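Local coordinates for ribosome-binding factor A (Thermus thermophilus, PDB 2DYJ), which assists late maturation of the 30S ribosomal subunit, to which it binds as a monomer, and is required for efficient processing of 16S rRNA, at residues Ala6-Glu9 with Ala10-Lys13; Leu62-Ala65 with Glu66-Val70; Val70-Leu73 with Ala74-Val77. One frame throughout, in Å; residues are numbered along the deposited sequence.

Contact 1 (Ala6-Glu9 with Ala10-Lys13)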
ATOM      1  N   ALA A   6      -8.257  -4.600  12.597  1.00 25.79           N
ATOM      2  CA  ALA A   6      -8.628  -5.397  11.438  1.00 29.20           C
ATOM      3  C   ALA A   6      -9.562  -4.651  10.489  1.00 26.28           C
ATOM      4  O   ALA A   6      -9.443  -4.780   9.270  1.00 28.17           O
ATOM      5  CB  ALA A   6      -9.270  -6.708  11.889  1.00 31.81           C
ATOM      6  N   HIS A   7     -10.492  -3.870  11.027  1.00 22.74           N
ATOM      7  CA  HIS A   7     -11.406  -3.132  10.156  1.00 26.92           C
ATOM      8  C   HIS A   7     -10.730  -1.968   9.433  1.00 27.40           C
ATOM      9  O   HIS A   7     -11.036  -1.683   8.268  1.00 24.01           O
ATOM     10  CB  HIS A   7     -12.608  -2.593  10.936  1.00 30.54           C
ATOM     11  CG  HIS A   7     -13.537  -1.772  10.097  1.00 39.51           C
ATOM     12  ND1 HIS A   7     -14.267  -2.308   9.056  1.00 39.80           N
ATOM     13  CD2 HIS A   7     -13.798  -0.443  10.094  1.00 41.19           C
ATOM     14  CE1 HIS A   7     -14.934  -1.345   8.447  1.00 42.59           C
ATOM     15  NE2 HIS A   7     -14.666  -0.203   9.056  1.00 41.19           N
ATOM     16  N   LEU A   8      -9.818  -1.278  10.110  1.00 24.13           N
ATOM     17  CA  LEU A   8      -9.144  -0.164   9.456  1.00 21.15           C
ATOM     18  C   LEU A   8      -8.218  -0.719   8.371  1.00 14.83           C
ATOM     19  O   LEU A   8      -8.072  -0.128   7.292  1.00 19.13           O
ATOM     20  CB  LEU A   8      -8.337   0.667  10.476  1.00 15.61           C
ATOM     21  CG  LEU A   8      -7.572   1.839   9.837  1.00 18.70           C
ATOM     22  CD1 LEU A   8      -8.554   2.853   9.272  1.00 20.67           C
ATOM     23  CD2 LEU A   8      -6.654   2.495  10.858  1.00 13.92           C
ATOM     24  N   GLU A   9      -7.605  -1.869   8.641  1.00 15.14           N
ATOM     25  CA  GLU A   9      -6.698  -2.458   7.672  1.00 15.65           C
ATOM     26  C   GLU A   9      -7.441  -2.861   6.414  1.00 21.82           C
ATOM     27  O   GLU A   9      -6.921  -2.695   5.329  1.00 18.22           O
ATOM     28  CB  GLU A   9      -5.954  -3.652   8.282  1.00 17.21           C
ATOM     29  CG  GLU A   9      -5.039  -3.234   9.416  1.00 13.30           C
ATOM     30  CD  GLU A   9      -4.340  -4.396  10.084  1.00 21.37           C
ATOM     31  OE1 GLU A   9      -4.916  -5.499  10.106  1.00 17.55           O
ATOM     32  OE2 GLU A   9      -3.224  -4.199  10.613  1.00 17.41           O
ATOM     33  N   ALA A  10      -8.663  -3.381   6.554  1.00 21.37           N
ATOM     34  CA  ALA A  10      -9.446  -3.752   5.381  1.00 19.92           C
ATOM     35  C   ALA A  10      -9.771  -2.507   4.535  1.00 21.20           C
ATOM     36  O   ALA A  10      -9.686  -2.540   3.302  1.00 20.17           O
ATOM     37  CB  ALA A  10     -10.734  -4.452   5.810  1.00 25.93           C
ATOM     38  N   GLN A  11     -10.133  -1.403   5.184  1.00 18.35           N
ATOM     39  CA  GLN A  11     -10.437  -0.184   4.447  1.00 23.96           C
ATOM     40  C   GLN A  11      -9.192   0.342   3.721  1.00 21.63           C
ATOM     41  O   GLN A  11      -9.265   0.760   2.566  1.00 21.26           O
ATOM     42  CB  GLN A  11     -10.962   0.917   5.383  1.00 30.48           C
ATOM     43  CG  GLN A  11     -12.263   0.595   6.105  1.00 35.84           C
ATOM     44  CD  GLN A  11     -12.792   1.775   6.923  1.00 46.04           C
ATOM     45  OE1 GLN A  11     -13.889   1.718   7.487  1.00 47.85           O
ATOM     46  NE2 GLN A  11     -12.010   2.850   6.989  1.00 42.71           N
ATOM     47  N   LEU A  12      -8.058   0.348   4.417  1.00 20.26           N
ATOM     48  CA  LEU A  12      -6.806   0.824   3.836  1.00 18.49           C
ATOM     49  C   LEU A  12      -6.366  -0.045   2.659  1.00 13.74           C
ATOM     50  O   LEU A  12      -5.852   0.463   1.663  1.00 18.60           O
ATOM     51  CB  LEU A  12      -5.693   0.860   4.905  1.00 16.94           C
ATOM     52  CG  LEU A  12      -5.810   1.951   5.981  1.00 24.79           C
ATOM     53  CD1 LEU A  12      -4.813   1.701   7.131  1.00 22.23           C
ATOM     54  CD2 LEU A  12      -5.545   3.297   5.353  1.00 22.70           C
ATOM     55  N   LYS A  13      -6.547  -1.358   2.786  1.00 19.22           N
ATOM     56  CA  LYS A  13      -6.165  -2.295   1.732  1.00 18.04           C
ATOM     57  C   LYS A  13      -6.969  -2.064   0.457  1.00 24.78           C
ATOM     58  O   LYS A  13      -6.412  -1.993  -0.649  1.00 24.14           O
ATOM     59  CB  LYS A  13      -6.378  -3.732   2.197  1.00 15.41           C
ATOM     60  CG  LYS A  13      -6.098  -4.780   1.123  1.00 20.58           C
ATOM     61  CD  LYS A  13      -6.210  -6.179   1.705  1.00 28.58           C
ATOM     62  CE  LYS A  13      -6.991  -7.111   0.791  1.00 38.41           C
ATOM     63  NZ  LYS A  13      -6.294  -7.352  -0.496  1.00 41.73           N
TER
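H7 and Q11 meet one turn apart on the N-terminal helix 5-21 of this KH-type domain, an i to i+4 pair on the outer side of the helix. The amide plane of Q11 stands 77° from the imidazole plane of H7, so the two flat groups do not stack. The methylene CG of Q11 lies over one face of the ring, 4.2 Å from its centroid, a CH-pi contact. The chain then runs extended, bringing Q11 OE1 to 2.6 Å from H7 NE2. H7 meets it because its CG is anti to the backbone N (chi1 177°), which swings the ring toward the following turn. Were Q11 cut back to an alanine, the imidazole would probably lose its methylene cover on that face and the oxygen beside NE2, and be freer to turn. L8 and L12 repeat the same spacing with apolar groups, L8 CG lying 3.9 Å from L12 CD1. The L8 and Q11 side chains cross at about a right angle, L8 CD1 coming 4.1 Å from Q11 NE2. The E9 carboxylate is held outside this turn: OE2 is hydrogen-bonded to L38 N, joining the helix to strand 32-38, and forms a salt bridge with K5. Four i to i+4 backbone bonds carry the helix beneath these pairs; in the straightest, L12 N donates to L8 O at 2.9 Å with an N-H...O angle of 165°.

Contact 2 (Leu62-Ala65 with Glu66-Val70)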
ATOM      1  N   LEU A  62       6.505   1.717  -6.103  1.00 14.59           N
ATOM      2  CA  LEU A  62       5.569   2.056  -5.029  1.00 10.36           C
ATOM      3  C   LEU A  62       6.252   2.976  -4.036  1.00  9.40           C
ATOM      4  O   LEU A  62       5.697   4.003  -3.626  1.00 12.04           O
ATOM      5  CB  LEU A  62       5.101   0.783  -4.324  1.00 12.13           C
ATOM      6  CG  LEU A  62       4.196  -0.116  -5.166  1.00 14.78           C
ATOM      7  CD1 LEU A  62       4.121  -1.527  -4.528  1.00 14.82           C
ATOM      8  CD2 LEU A  62       2.807   0.548  -5.267  1.00 13.32           C
ATOM      9  N   SER A  63       7.471   2.614  -3.646  1.00  8.60           N
ATOM     10  CA  SER A  63       8.226   3.430  -2.692  1.00 11.12           C
ATOM     11  C   SER A  63       8.372   4.864  -3.221  1.00 14.30           C
ATOM     12  O   SER A  63       8.260   5.839  -2.476  1.00 14.06           O
ATOM     13  CB  SER A  63       9.616   2.823  -2.474  1.00 15.13           C
ATOM     14  OG  SER A  63       9.517   1.629  -1.723  1.00 19.58           O
ATOM     15  N   ARG A  64       8.627   4.991  -4.516  1.00 14.44           N
ATOM     16  CA  ARG A  64       8.790   6.323  -5.094  1.00 17.91           C
ATOM     17  C   ARG A  64       7.474   7.081  -5.059  1.00 18.41           C
ATOM     18  O   ARG A  64       7.459   8.312  -4.921  1.00 19.34           O
ATOM     19  CB  ARG A  64       9.289   6.230  -6.532  1.00 21.22           C
ATOM     20  CG  ARG A  64       9.474   7.595  -7.184  1.00 32.61           C
ATOM     21  CD  ARG A  64       9.974   7.471  -8.596  1.00 41.13           C
ATOM     22  NE  ARG A  64      10.022   8.769  -9.264  1.00 49.47           N
ATOM     23  CZ  ARG A  64      10.405   8.943 -10.526  1.00 52.35           C
ATOM     24  NH1 ARG A  64      10.777   7.898 -11.258  1.00 46.12           N
ATOM     25  NH2 ARG A  64      10.406  10.160 -11.057  1.00 49.46           N
ATOM     26  N   ALA A  65       6.369   6.340  -5.164  1.00 14.95           N
ATOM     27  CA  ALA A  65       5.035   6.925  -5.161  1.00 16.42           C
ATOM     28  C   ALA A  65       4.459   7.062  -3.762  1.00 17.04           C
ATOM     29  O   ALA A  65       3.307   7.456  -3.618  1.00 13.79           O
ATOM     30  CB  ALA A  65       4.081   6.053  -6.005  1.00 17.96           C
ATOM     31  N   GLU A  66       5.251   6.768  -2.731  1.00 11.34           N
ATOM     32  CA  GLU A  66       4.724   6.777  -1.361  1.00 14.85           C
ATOM     33  C   GLU A  66       4.046   8.064  -0.937  1.00 15.15           C
ATOM     34  O   GLU A  66       2.979   8.028  -0.341  1.00 10.74           O
ATOM     35  CB  GLU A  66       5.821   6.399  -0.339  1.00 14.84           C
ATOM     36  CG  GLU A  66       5.285   6.007   1.059  1.00 15.13           C
ATOM     37  CD  GLU A  66       5.218   7.160   2.067  1.00 16.03           C
ATOM     38  OE1 GLU A  66       4.708   6.931   3.186  1.00 16.95           O
ATOM     39  OE2 GLU A  66       5.664   8.285   1.764  1.00 15.38           O
ATOM     40  N   ARG A  67       4.640   9.204  -1.243  1.00 18.61           N
ATOM     41  CA  ARG A  67       4.008  10.446  -0.821  1.00 17.33           C
ATOM     42  C   ARG A  67       2.686  10.716  -1.516  1.00 16.58           C
ATOM     43  O   ARG A  67       1.733  11.139  -0.858  1.00 19.16           O
ATOM     44  CB  ARG A  67       4.977  11.618  -0.972  1.00 15.11           C
ATOM     45  CG  ARG A  67       6.117  11.515   0.030  1.00 24.29           C
ATOM     46  CD  ARG A  67       6.815  12.845   0.205  1.00 29.21           C
ATOM     47  NE  ARG A  67       7.676  12.818   1.379  1.00 32.02           N
ATOM     48  CZ  ARG A  67       8.392  13.851   1.797  1.00 39.64           C
ATOM     49  NH1 ARG A  67       8.345  15.000   1.130  1.00 33.34           N
ATOM     50  NH2 ARG A  67       9.157  13.731   2.876  1.00 35.87           N
ATOM     51  N   ARG A  68       2.615  10.444  -2.822  1.00 17.54           N
ATOM     52  CA  ARG A  68       1.381  10.643  -3.587  1.00 16.62           C
ATOM     53  C   ARG A  68       0.320   9.645  -3.132  1.00 17.14           C
ATOM     54  O   ARG A  68      -0.870   9.951  -3.112  1.00 12.48           O
ATOM     55  CB  ARG A  68       1.630  10.444  -5.091  1.00 19.21           C
ATOM     56  CG  ARG A  68       2.790  11.256  -5.646  1.00 33.49           C
ATOM     57  CD  ARG A  68       3.374  10.597  -6.902  1.00 42.05           C
ATOM     58  NE  ARG A  68       4.687  11.145  -7.233  1.00 51.90           N
ATOM     59  CZ  ARG A  68       5.640  10.484  -7.887  1.00 54.40           C
ATOM     60  NH1 ARG A  68       5.433   9.232  -8.290  1.00 45.23           N
ATOM     61  NH2 ARG A  68       6.806  11.078  -8.132  1.00 53.00           N
ATOM     62  N   LEU A  69       0.736   8.440  -2.759  1.00 12.52           N
ATOM     63  CA  LEU A  69      -0.237   7.445  -2.320  1.00  9.49           C
ATOM     64  C   LEU A  69      -0.792   7.792  -0.947  1.00 12.00           C
ATOM     65  O   LEU A  69      -1.990   7.597  -0.697  1.00 11.85           O
ATOM     66  CB  LEU A  69       0.387   6.040  -2.283  1.00 10.10           C
ATOM     67  CG  LEU A  69       0.604   5.372  -3.641  1.00 12.05           C
ATOM     68  CD1 LEU A  69       1.403   4.064  -3.475  1.00 10.08           C
ATOM     69  CD2 LEU A  69      -0.745   5.094  -4.279  1.00 17.67           C
ATOM     70  N   VAL A  70       0.053   8.317  -0.055  1.00  6.64           N
ATOM     71  CA  VAL A  70      -0.449   8.673   1.263  1.00 11.46           C
ATOM     72  C   VAL A  70      -1.415   9.856   1.121  1.00 16.06           C
ATOM     73  O   VAL A  70      -2.437   9.927   1.809  1.00 13.14           O
ATOM     74  CB  VAL A  70       0.706   8.992   2.241  1.00 14.17           C
ATOM     75  CG1 VAL A  70       0.164   9.579   3.540  1.00 14.58           C
ATOM     76  CG2 VAL A  70       1.458   7.682   2.575  1.00  7.64           C
TER
HETATM   77  O   HOH W   1       5.349  10.249  -4.399  1.00 25.67           O
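The guanidinium of R68 carries the carbonyl O of R64 over one face, 4.0 Å above its plane and displaced toward the rim. R64 reaches the same group obliquely, its NE 4.1 Å from R68 NH2, with the two guanidinium planes 56° apart. These like charges probably repel mildly. R68 CG is anti to its own carbonyl carbon (chi1 -52°), and the extended chain beyond it leads back over the junction. A water adds a second link, donating to R64 O and accepting from R68 N. The junction makes the helix-kink-helix of the KH-type fold of RbfA: helix 55-64 stops, A65 occupies the N-cap position, and helix 66-74 starts at once. A65 O takes the bond from L69 N at 2.9 Å, which opens the new helix, while E66 N bonds to S63 O at 3.2 Å from above the carbonyl plane, 74° out of it. Under the kink, L69 CD1 packs 4.2 Å from A65 CB and equally far from L62 CD2, and the buried leucines continue onto helix 5-21, L62 touching I20 and L69 touching E19. The E66 carboxylate engages strand 84-89, where OE2 forms a salt bridge with R84 and OE1 accepts from L85 N.

Contact 3 (Val70-Leu73 with Ala74-Val77)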
ATOM      1  N   VAL A  70       0.053   8.317  -0.055  1.00  6.64           N
ATOM      2  CA  VAL A  70      -0.449   8.673   1.263  1.00 11.46           C
ATOM      3  C   VAL A  70      -1.415   9.856   1.121  1.00 16.06           C
ATOM      4  O   VAL A  70      -2.437   9.927   1.809  1.00 13.14           O
ATOM      5  CB  VAL A  70       0.706   8.992   2.241  1.00 14.17           C
ATOM      6  CG1 VAL A  70       0.164   9.579   3.540  1.00 14.58           C
ATOM      7  CG2 VAL A  70       1.458   7.682   2.575  1.00  7.64           C
ATOM      8  N   ALA A  71      -1.090  10.761   0.202  1.00 16.20           N
ATOM      9  CA  ALA A  71      -1.936  11.925  -0.070  1.00 18.93           C
ATOM     10  C   ALA A  71      -3.313  11.445  -0.551  1.00 18.96           C
ATOM     11  O   ALA A  71      -4.342  12.007  -0.170  1.00 22.96           O
ATOM     12  CB  ALA A  71      -1.287  12.801  -1.145  1.00 15.90           C
ATOM     13  N   ALA A  72      -3.310  10.407  -1.395  1.00 18.36           N
ATOM     14  CA  ALA A  72      -4.520   9.815  -1.952  1.00 19.44           C
ATOM     15  C   ALA A  72      -5.350   9.154  -0.872  1.00 22.02           C
ATOM     16  O   ALA A  72      -6.587   9.219  -0.881  1.00 22.70           O
ATOM     17  CB  ALA A  72      -4.162   8.790  -3.041  1.00 20.08           C
ATOM     18  N   LEU A  73      -4.674   8.495   0.058  1.00 17.87           N
ATOM     19  CA  LEU A  73      -5.377   7.856   1.150  1.00 19.16           C
ATOM     20  C   LEU A  73      -5.966   8.923   2.055  1.00 19.07           C
ATOM     21  O   LEU A  73      -7.069   8.767   2.550  1.00 22.54           O
ATOM     22  CB  LEU A  73      -4.427   6.983   1.975  1.00 18.53           C
ATOM     23  CG  LEU A  73      -3.898   5.711   1.308  1.00 21.23           C
ATOM     24  CD1 LEU A  73      -2.997   4.951   2.302  1.00 19.00           C
ATOM     25  CD2 LEU A  73      -5.066   4.836   0.893  1.00 18.57           C
ATOM     26  N   ALA A  74      -5.231  10.011   2.267  1.00 18.38           N
ATOM     27  CA  ALA A  74      -5.711  11.051   3.162  1.00 17.22           C
ATOM     28  C   ALA A  74      -7.024  11.645   2.673  1.00 22.27           C
ATOM     29  O   ALA A  74      -7.793  12.208   3.461  1.00 19.36           O
ATOM     30  CB  ALA A  74      -4.669  12.161   3.321  1.00 17.99           C
ATOM     31  N   ARG A  75      -7.269  11.524   1.377  1.00 20.62           N
ATOM     32  CA  ARG A  75      -8.493  12.059   0.785  1.00 28.91           C
ATOM     33  C   ARG A  75      -9.702  11.145   0.948  1.00 29.22           C
ATOM     34  O   ARG A  75     -10.831  11.567   0.708  1.00 30.69           O
ATOM     35  CB  ARG A  75      -8.266  12.357  -0.703  1.00 28.65           C
ATOM     36  CG  ARG A  75      -7.388  13.581  -0.947  1.00 28.26           C
ATOM     37  CD  ARG A  75      -7.334  13.960  -2.418  1.00 26.23           C
ATOM     38  NE  ARG A  75      -6.473  13.083  -3.197  1.00 30.13           N
ATOM     39  CZ  ARG A  75      -5.191  13.313  -3.479  1.00 26.08           C
ATOM     40  NH1 ARG A  75      -4.583  14.416  -3.050  1.00 24.90           N
ATOM     41  NH2 ARG A  75      -4.514  12.424  -4.192  1.00 22.23           N
ATOM     42  N   ARG A  76      -9.481   9.903   1.372  1.00 23.53           N
ATOM     43  CA  ARG A  76     -10.596   8.982   1.515  1.00 25.81           C
ATOM     44  C   ARG A  76     -10.717   8.203   2.808  1.00 26.51           C
ATOM     45  O   ARG A  76     -11.707   7.491   3.009  1.00 23.14           O
ATOM     46  CB  ARG A  76     -10.631   8.006   0.337  1.00 29.39           C
ATOM     47  CG  ARG A  76      -9.330   7.306   0.023  1.00 31.14           C
ATOM     48  CD  ARG A  76      -9.466   6.496  -1.266  1.00 28.94           C
ATOM     49  NE  ARG A  76     -10.366   5.348  -1.130  1.00 30.83           N
ATOM     50  CZ  ARG A  76     -10.578   4.455  -2.096  1.00 30.09           C
ATOM     51  NH1 ARG A  76      -9.966   4.582  -3.266  1.00 22.13           N
ATOM     52  NH2 ARG A  76     -11.372   3.415  -1.887  1.00 24.51           N
ATOM     53  N   VAL A  77      -9.722   8.326   3.682  1.00 23.70           N
ATOM     54  CA  VAL A  77      -9.757   7.634   4.962  1.00 26.75           C
ATOM     55  C   VAL A  77      -9.705   8.682   6.055  1.00 29.62           C
ATOM     56  O   VAL A  77      -8.933   9.640   5.975  1.00 32.93           O
ATOM     57  CB  VAL A  77      -8.564   6.662   5.134  1.00 32.27           C
ATOM     58  CG1 VAL A  77      -8.660   5.955   6.489  1.00 34.53           C
ATOM     59  CG2 VAL A  77      -8.559   5.644   4.011  1.00 30.32           C
TER
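R75 folds its side chain back over A71 and A72, near the end of helix 66-74. Its guanidinium lies flat on the backbone: A71 O sits 3.6 Å above the plane over the centre of the group, with A72 N above the same face but nearer the rim. A bend at chi3 (-76°) turns the chain back along the helix. NH2 then comes 3.4 Å from A72 CA and 3.8 Å from A72 CB, while NH1 approaches A71 CB. The contact is thus one of a flat cation laid over peptide atoms and small methyls. The short alanine side chains are consistent with so close an approach.

Among the backbone bonds, A74 N still donates to V70 O at 2.8 Å in the regular helical pattern. The pattern then loosens: R75 N is shared weakly between A71 O and A72 O. The carbonyl O of L73 accepts from two donors. V77 N lies nearly along its C=O direction at 2.9 Å, whereas R76 N comes from above the carbonyl plane, 57° out of it. The two bonds form where the chain leaves the helix for the loop.

Carbon atoms also rest on carbonyl oxygens: V77 CB lies 3.7 Å from L73 O, and R76 brings its CG to 3.5 Å from A72 O before its guanidinium leaves for helix 5-21, where NH1 forms salt bridges with E18 and E19.

L73 packs against A15 and L16 of helix 5-21, and A72 touches E19. V70 faces another way, onto R84 and L85 of strand 84-89, so this helix end lies against both elements.

How the contacts relate
Contact 1 lies at the surface, near the start of helix 5-21, whereas contacts 2 and 3 are partly buried and mark the two ends of helix 66-74, sharing V70. Contacts 1 and 2 lie on opposite sides of the chain's centre, their nearest atoms about 8 Å apart. Contacts 1 and 3 do touch: L12 CD2 packs 4.0 Å from V77 CG2, so the loop after helix 66-74 meets helix 5-21. The chemistry follows place. Within an unbroken helix, contact 1 pairs side chains over regular backbone bonds; at the helix ends, contacts 2 and 3 instead lay arginine guanidiniums over backbone carbonyls where the bonding pattern changes.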